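Side-chain contacts in SnoaL-like polyketide cyclase (Agrobacterium tumefaciens str. C58, PDB 3EHC), which is of unknown function but belongs to the SnoaL-like polyketide cyclase family and may therefore bind or cyclise a small organic substrate: residues Asp7-Tyr12 / Ala74-Asp79; Arg37-Gly40 / Asp46-Val49. All coordinates share one frame; numbering follows the deposited sequence.

From the N terminus, the chain enters helix 5-17, whose residues 7-12 later meet residues 74-79 of strand 71-80; contact 1 thus closes a long loop of 61 intervening residues. Within that loop the chain runs through strand 32-34, a short turn and helix 40-54, and contact 2 folds the turn, residues 37-40, back onto helix residues 46-49 across only five residues. Contact 2 is therefore nested inside contact 1. The first ties the N-terminal helix to an inner strand of the mixed sheet, the second joins the end of strand 32-34, outermost in this chain's sheet, to the next helix. Their centres lie about 18 Å apart, on opposite sides of the chain's centre.

Contact 1 of 2, residues Asp7-Tyr12 / Ala74-Asp79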
ATOM      1  N   ASP B   7     -15.146  -4.438 -11.470  1.00 36.98           N
ATOM      2  CA  ASP B   7     -15.193  -4.887 -12.846  1.00 36.80           C
ATOM      3  C   ASP B   7     -14.417  -3.973 -13.769  1.00 35.93           C
ATOM      4  O   ASP B   7     -13.668  -4.471 -14.602  1.00 34.33           O
ATOM      5  CB  ASP B   7     -16.633  -5.025 -13.324  1.00 36.44           C
ATOM      6  CG  ASP B   7     -17.371  -6.112 -12.602  1.00 35.80           C
ATOM      7  OD1 ASP B   7     -16.797  -7.184 -12.384  1.00 33.86           O
ATOM      8  OD2 ASP B   7     -18.539  -5.902 -12.262  1.00 42.60           O
ATOM      9  N   ILE B   8     -14.614  -2.654 -13.622  1.00 35.92           N
ATOM     10  CA  ILE B   8     -13.897  -1.633 -14.414  1.00 35.55           C
ATOM     11  C   ILE B   8     -12.362  -1.811 -14.215  1.00 36.84           C
ATOM     12  O   ILE B   8     -11.597  -1.849 -15.183  1.00 35.59           O
ATOM     13  CB  ILE B   8     -14.361  -0.199 -14.052  1.00 35.09           C
ATOM     14  CG1 ILE B   8     -15.883  -0.062 -14.257  1.00 33.87           C
ATOM     15  CG2 ILE B   8     -13.624   0.811 -14.885  1.00 32.19           C
ATOM     16  CD1 ILE B   8     -16.521   1.135 -13.599  1.00 33.32           C
ATOM     17  N   TYR B   9     -11.953  -1.980 -12.954  1.00 36.64           N
ATOM     18  CA  TYR B   9     -10.566  -2.140 -12.608  1.00 35.42           C
ATOM     19  C   TYR B   9      -9.931  -3.392 -13.215  1.00 35.60           C
ATOM     20  O   TYR B   9      -8.830  -3.314 -13.750  1.00 36.80           O
ATOM     21  CB  TYR B   9     -10.389  -2.164 -11.087  1.00 35.89           C
ATOM     22  CG  TYR B   9      -8.938  -2.144 -10.683  1.00 33.65           C
ATOM     23  CD1 TYR B   9      -8.130  -1.055 -11.010  1.00 32.16           C
ATOM     24  CD2 TYR B   9      -8.361  -3.205  -9.971  1.00 35.41           C
ATOM     25  CE1 TYR B   9      -6.792  -1.020 -10.653  1.00 34.50           C
ATOM     26  CE2 TYR B   9      -7.010  -3.178  -9.608  1.00 32.64           C
ATOM     27  CZ  TYR B   9      -6.236  -2.068  -9.951  1.00 34.45           C
ATOM     28  OH  TYR B   9      -4.909  -1.983  -9.601  1.00 33.66           O
ATOM     29  N   LEU B  10     -10.603  -4.537 -13.110  1.00 36.44           N
ATOM     30  CA  LEU B  10     -10.066  -5.771 -13.668  1.00 36.34           C
ATOM     31  C   LEU B  10      -9.982  -5.690 -15.204  1.00 35.64           C
ATOM     32  O   LEU B  10      -9.050  -6.244 -15.779  1.00 33.81           O
ATOM     33  CB  LEU B  10     -10.844  -6.999 -13.179  1.00 36.20           C
ATOM     34  CG  LEU B  10     -10.732  -7.379 -11.694  1.00 36.42           C
ATOM     35  CD1 LEU B  10     -11.556  -8.608 -11.387  1.00 37.48           C
ATOM     36  CD2 LEU B  10      -9.316  -7.634 -11.275  1.00 38.04           C
ATOM     37  N   ALA B  11     -10.918  -4.968 -15.844  1.00 35.31           N
ATOM     38  CA  ALA B  11     -10.866  -4.703 -17.291  1.00 34.67           C
ATOM     39  C   ALA B  11      -9.669  -3.791 -17.618  1.00 34.49           C
ATOM     40  O   ALA B  11      -8.996  -3.973 -18.617  1.00 35.19           O
ATOM     41  CB  ALA B  11     -12.189  -4.096 -17.791  1.00 31.77           C
ATOM     42  N   TYR B  12      -9.393  -2.823 -16.750  1.00 35.05           N
ATOM     43  CA  TYR B  12      -8.216  -1.939 -16.894  1.00 34.49           C
ATOM     44  C   TYR B  12      -6.914  -2.732 -16.832  1.00 35.34           C
ATOM     45  O   TYR B  12      -6.033  -2.553 -17.678  1.00 34.43           O
ATOM     46  CB  TYR B  12      -8.251  -0.825 -15.825  1.00 33.38           C
ATOM     47  CG  TYR B  12      -6.943  -0.117 -15.510  1.00 32.23           C
ATOM     48  CD1 TYR B  12      -6.366   0.768 -16.404  1.00 36.60           C
ATOM     49  CD2 TYR B  12      -6.315  -0.301 -14.281  1.00 33.20           C
ATOM     50  CE1 TYR B  12      -5.170   1.438 -16.098  1.00 37.43           C
ATOM     51  CE2 TYR B  12      -5.124   0.336 -13.974  1.00 35.68           C
ATOM     52  CZ  TYR B  12      -4.556   1.215 -14.881  1.00 38.61           C
ATOM     53  OH  TYR B  12      -3.357   1.855 -14.564  1.00 40.58           O
ATOM     54  N   ALA B  74      -6.098  -1.722  -4.157  1.00 32.09           N
ATOM     55  CA  ALA B  74      -5.608  -3.012  -4.679  1.00 32.28           C
ATOM     56  C   ALA B  74      -4.262  -3.397  -4.060  1.00 32.08           C
ATOM     57  O   ALA B  74      -3.381  -2.554  -3.923  1.00 31.81           O
ATOM     58  CB  ALA B  74      -5.489  -2.958  -6.217  1.00 29.58           C
ATOM     59  N   ARG B  75      -4.130  -4.660  -3.647  1.00 32.05           N
ATOM     60  CA  ARG B  75      -2.830  -5.285  -3.449  1.00 32.00           C
ATOM     61  C   ARG B  75      -2.539  -6.094  -4.708  1.00 33.39           C
ATOM     62  O   ARG B  75      -3.205  -7.074  -4.975  1.00 33.30           O
ATOM     63  CB  ARG B  75      -2.811  -6.178  -2.219  1.00 29.74           C
ATOM     64  CG  ARG B  75      -1.525  -6.945  -2.031  1.00 29.87           C
ATOM     65  CD  ARG B  75      -1.683  -7.784  -0.750  1.00 34.08           C
ATOM     66  NE  ARG B  75      -0.696  -8.837  -0.623  1.00 31.68           N
ATOM     67  CZ  ARG B  75       0.541  -8.630  -0.181  1.00 36.66           C
ATOM     68  NH1 ARG B  75       0.957  -7.417   0.205  1.00 33.24           N
ATOM     69  NH2 ARG B  75       1.345  -9.643  -0.081  1.00 34.60           N
ATOM     70  N   LEU B  76      -1.538  -5.646  -5.461  1.00 35.94           N
ATOM     71  CA  LEU B  76      -1.073  -6.266  -6.681  1.00 35.82           C
ATOM     72  C   LEU B  76       0.226  -6.980  -6.356  1.00 37.38           C
ATOM     73  O   LEU B  76       1.086  -6.414  -5.667  1.00 36.16           O
ATOM     74  CB  LEU B  76      -0.756  -5.186  -7.718  1.00 37.17           C
ATOM     75  CG  LEU B  76      -1.887  -4.221  -8.067  1.00 36.37           C
ATOM     76  CD1 LEU B  76      -1.408  -2.988  -8.852  1.00 42.74           C
ATOM     77  CD2 LEU B  76      -2.864  -5.038  -8.829  1.00 32.26           C
ATOM     78  N   PHE B  77       0.365  -8.190  -6.892  1.00 35.17           N
ATOM     79  CA  PHE B  77       1.521  -9.022  -6.730  1.00 36.36           C
ATOM     80  C   PHE B  77       2.239  -9.157  -8.088  1.00 36.09           C
ATOM     81  O   PHE B  77       1.605  -9.422  -9.123  1.00 35.23           O
ATOM     82  CB  PHE B  77       1.095 -10.392  -6.183  1.00 39.88           C
ATOM     83  CG  PHE B  77       2.203 -11.403  -6.213  1.00 46.67           C
ATOM     84  CD1 PHE B  77       3.332 -11.217  -5.425  1.00 47.02           C
ATOM     85  CD2 PHE B  77       2.144 -12.509  -7.072  1.00 51.57           C
ATOM     86  CE1 PHE B  77       4.374 -12.107  -5.453  1.00 46.41           C
ATOM     87  CE2 PHE B  77       3.203 -13.433  -7.107  1.00 51.75           C
ATOM     88  CZ  PHE B  77       4.321 -13.223  -6.300  1.00 49.90           C
ATOM     89  N   PHE B  78       3.551  -8.906  -8.066  1.00 35.35           N
ATOM     90  CA  PHE B  78       4.407  -9.002  -9.250  1.00 34.21           C
ATOM     91  C   PHE B  78       5.464 -10.053  -9.065  1.00 34.03           C
ATOM     92  O   PHE B  78       6.044 -10.186  -7.989  1.00 35.23           O
ATOM     93  CB  PHE B  78       5.089  -7.669  -9.537  1.00 32.82           C
ATOM     94  CG  PHE B  78       4.141  -6.576  -9.887  1.00 32.85           C
ATOM     95  CD1 PHE B  78       3.701  -6.417 -11.193  1.00 34.96           C
ATOM     96  CD2 PHE B  78       3.690  -5.675  -8.893  1.00 38.17           C
ATOM     97  CE1 PHE B  78       2.810  -5.392 -11.516  1.00 34.14           C
ATOM     98  CE2 PHE B  78       2.835  -4.646  -9.193  1.00 30.51           C
ATOM     99  CZ  PHE B  78       2.386  -4.491 -10.497  1.00 37.03           C
ATOM    100  N   ASP B  79       5.681 -10.806 -10.135  1.00 35.10           N
ATOM    101  CA  ASP B  79       6.713 -11.809 -10.241  1.00 34.35           C
ATOM    102  C   ASP B  79       7.298 -11.632 -11.651  1.00 34.79           C
ATOM    103  O   ASP B  79       6.724 -12.071 -12.631  1.00 33.33           O
ATOM    104  CB  ASP B  79       6.064 -13.186 -10.035  1.00 35.45           C
ATOM    105  CG  ASP B  79       7.065 -14.331  -9.946  1.00 36.97           C
ATOM    106  OD1 ASP B  79       8.281 -14.111 -10.088  1.00 37.98           O
ATOM    107  OD2 ASP B  79       6.609 -15.474  -9.707  1.00 38.32           O
TER
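Tyr9 reaches from helix 5-17 onto strand 71-80, where its phenol meets Ala74 and Leu76, a buried helix-on-sheet contact within the alpha+beta fold of the NTF2-like clan. Tyr9 CG stands anti to the backbone N (chi1 -172°), which extends the ring away from the helix and brings its far end to the strand. There the methyl of Ala74 lies obliquely against the ring. Its CB is 3.7 Å from Tyr9 CE2 and 3.9 Å from Tyr9 CZ, so the contact falls on the outer part of the ring and continues onto the hydroxyl. Leu76, two residues further along the strand, comes from the opposite direction and presents its isobutyl end to the phenol oxygen. Both methyls take part: Leu76 CD1 is 3.7 Å from Tyr9 OH, and Leu76 CD2 lies 3.8 Å from the same oxygen. Neither of these neighbours can offer the hydroxyl a polar partner, and this need is met by a hydrogen bond to the hydroxyl of Tyr104 on strand 96-107, whose ring also meets that of Tyr9. Leu65 of strand 62-67 touches both Tyr9 and Ala74, extending the apolar surroundings to the neighbouring strand. The shortest approach between the two segments is 3.6 Å, from Tyr9 OH to Ala74 CB.

Contact 2 of 2, residues Arg37-Gly40 / Asp46-Val49; sequences RPFG and DMLV
The selenium of Met47, a selenomethionine, sits at the edge of the Phe39 ring in a Met-aromatic contact that joins the turn after strand 32-34 to helix 40-54. It lies 5.3 Å from the centroid of the Phe39 ring and 80° off the ring normal, hence near the ring plane. The touch is made by the far corner of the ring, with Phe39 CZ 4.0 Å from Met47 SE, and the two side chains run roughly perpendicular to each other. Arg37 adds a looser approach from the same loop: its NH2 stands 4.3 Å from Met47 SE, the selenium approaching the guanidinium obliquely. The guanidinium is in turn packed against the ring, as Phe39 CE2 lies 3.7 Å above the guanidinium plane of Arg37, towards its margin.

Further out, the turn itself brings Arg37 and Phe39 together. Pro38 forms the centre of an inverse gamma turn, closed by a weak hydrogen bond from Phe39 N to Arg37 O at 2.8 Å. Arg37 NE is held by the backbone oxygen of His34, which fixes the base of the guanidinium beside the strand, and the side chains of Phe39 and Met47 both touch His34. On the helix side, Met47 runs extended through CG and then bends at its last torsion (chi3 77°), which swings CE aside from the line leading through SE.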
ATOM      1  N   ARG B  37       1.659  13.776  -9.078  1.00 38.85           N
ATOM      2  CA  ARG B  37       2.149  14.358 -10.326  1.00 39.05           C
ATOM      3  C   ARG B  37       0.956  14.562 -11.267  1.00 38.50           C
ATOM      4  O   ARG B  37       0.324  13.588 -11.714  1.00 36.81           O
ATOM      5  CB  ARG B  37       3.238  13.487 -10.952  1.00 41.35           C
ATOM      6  CG  ARG B  37       4.527  13.422 -10.135  1.00 43.88           C
ATOM      7  CD  ARG B  37       5.347  12.197 -10.544  1.00 51.86           C
ATOM      8  NE  ARG B  37       4.647  10.940 -10.243  1.00 59.66           N
ATOM      9  CZ  ARG B  37       4.880   9.759 -10.836  1.00 64.27           C
ATOM     10  NH1 ARG B  37       5.801   9.624 -11.791  1.00 69.00           N
ATOM     11  NH2 ARG B  37       4.176   8.690 -10.473  1.00 57.90           N
ATOM     12  N   PRO B  38       0.640  15.839 -11.577  1.00 39.03           N
ATOM     13  CA  PRO B  38      -0.540  16.088 -12.379  1.00 38.02           C
ATOM     14  C   PRO B  38      -0.189  15.954 -13.858  1.00 36.07           C
ATOM     15  O   PRO B  38      -0.205  16.928 -14.589  1.00 34.96           O
ATOM     16  CB  PRO B  38      -0.898  17.525 -11.999  1.00 38.25           C
ATOM     17  CG  PRO B  38       0.431  18.172 -11.732  1.00 39.57           C
ATOM     18  CD  PRO B  38       1.349  17.101 -11.253  1.00 37.43           C
ATOM     19  N   PHE B  39       0.120  14.735 -14.290  1.00 35.57           N
ATOM     20  CA  PHE B  39       0.700  14.535 -15.623  1.00 35.35           C
ATOM     21  C   PHE B  39      -0.286  14.043 -16.724  1.00 34.29           C
ATOM     22  O   PHE B  39       0.104  13.884 -17.881  1.00 33.38           O
ATOM     23  CB  PHE B  39       2.015  13.706 -15.542  1.00 37.15           C
ATOM     24  CG  PHE B  39       1.879  12.297 -14.960  1.00 40.95           C
ATOM     25  CD1 PHE B  39       0.657  11.639 -14.866  1.00 39.87           C
ATOM     26  CD2 PHE B  39       3.033  11.607 -14.577  1.00 38.56           C
ATOM     27  CE1 PHE B  39       0.601  10.343 -14.367  1.00 40.83           C
ATOM     28  CE2 PHE B  39       2.976  10.328 -14.086  1.00 41.44           C
ATOM     29  CZ  PHE B  39       1.766   9.687 -13.981  1.00 39.99           C
ATOM     30  N   GLY B  40      -1.554  13.846 -16.355  1.00 34.74           N
ATOM     31  CA  GLY B  40      -2.616  13.544 -17.309  1.00 33.66           C
ATOM     32  C   GLY B  40      -2.537  12.188 -17.971  1.00 34.16           C
ATOM     33  O   GLY B  40      -1.592  11.429 -17.747  1.00 33.91           O
ATOM     34  N   ASP B  46       2.754   7.206 -20.774  1.00 39.19           N
ATOM     35  CA  ASP B  46       4.231   7.188 -20.829  1.00 38.92           C
ATOM     36  C   ASP B  46       4.821   6.388 -19.689  1.00 38.56           C
ATOM     37  O   ASP B  46       5.799   5.683 -19.868  1.00 39.07           O
ATOM     38  CB  ASP B  46       4.830   8.607 -20.731  1.00 39.95           C
ATOM     39  CG  ASP B  46       4.503   9.482 -21.917  1.00 40.60           C
ATOM     40  OD1 ASP B  46       4.141   8.955 -23.000  1.00 47.40           O
ATOM     41  OD2 ASP B  46       4.625  10.715 -21.752  1.00 46.06           O
HETATM   42  N   MSE B  47       4.242   6.552 -18.508  1.00 38.68           N
HETATM   43  CA  MSE B  47       4.647   5.806 -17.322  1.00 38.73           C
HETATM   44  C   MSE B  47       4.508   4.300 -17.501  1.00 37.83           C
HETATM   45  O   MSE B  47       5.427   3.570 -17.176  1.00 37.69           O
HETATM   46  CB  MSE B  47       3.840   6.255 -16.105  1.00 39.37           C
HETATM   47  CG  MSE B  47       4.033   5.409 -14.856  1.00 41.38           C
HETATM   48 SE   MSE B  47       2.792   5.865 -13.411  0.75 42.79          SE
HETATM   49  CE  MSE B  47       1.126   5.016 -14.041  1.00 33.26           C
ATOM     50  N   LEU B  48       3.366   3.844 -18.012  1.00 38.08           N
ATOM     51  CA  LEU B  48       3.140   2.417 -18.270  1.00 37.85           C
ATOM     52  C   LEU B  48       4.022   1.877 -19.415  1.00 36.59           C
ATOM     53  O   LEU B  48       4.493   0.755 -19.326  1.00 36.52           O
ATOM     54  CB  LEU B  48       1.665   2.132 -18.561  1.00 38.17           C
ATOM     55  CG  LEU B  48       0.631   2.569 -17.536  1.00 37.33           C
ATOM     56  CD1 LEU B  48      -0.772   2.588 -18.183  1.00 34.87           C
ATOM     57  CD2 LEU B  48       0.697   1.648 -16.319  1.00 38.08           C
ATOM     58  N   VAL B  49       4.221   2.663 -20.476  1.00 36.10           N
ATOM     59  CA  VAL B  49       5.116   2.291 -21.580  1.00 36.16           C
ATOM     60  C   VAL B  49       6.552   2.083 -21.055  1.00 37.61           C
ATOM     61  O   VAL B  49       7.269   1.174 -21.487  1.00 38.18           O
ATOM     62  CB  VAL B  49       5.100   3.362 -22.720  1.00 36.58           C
ATOM     63  CG1 VAL B  49       6.329   3.257 -23.624  1.00 35.44           C
ATOM     64  CG2 VAL B  49       3.821   3.234 -23.559  1.00 35.09           C
TER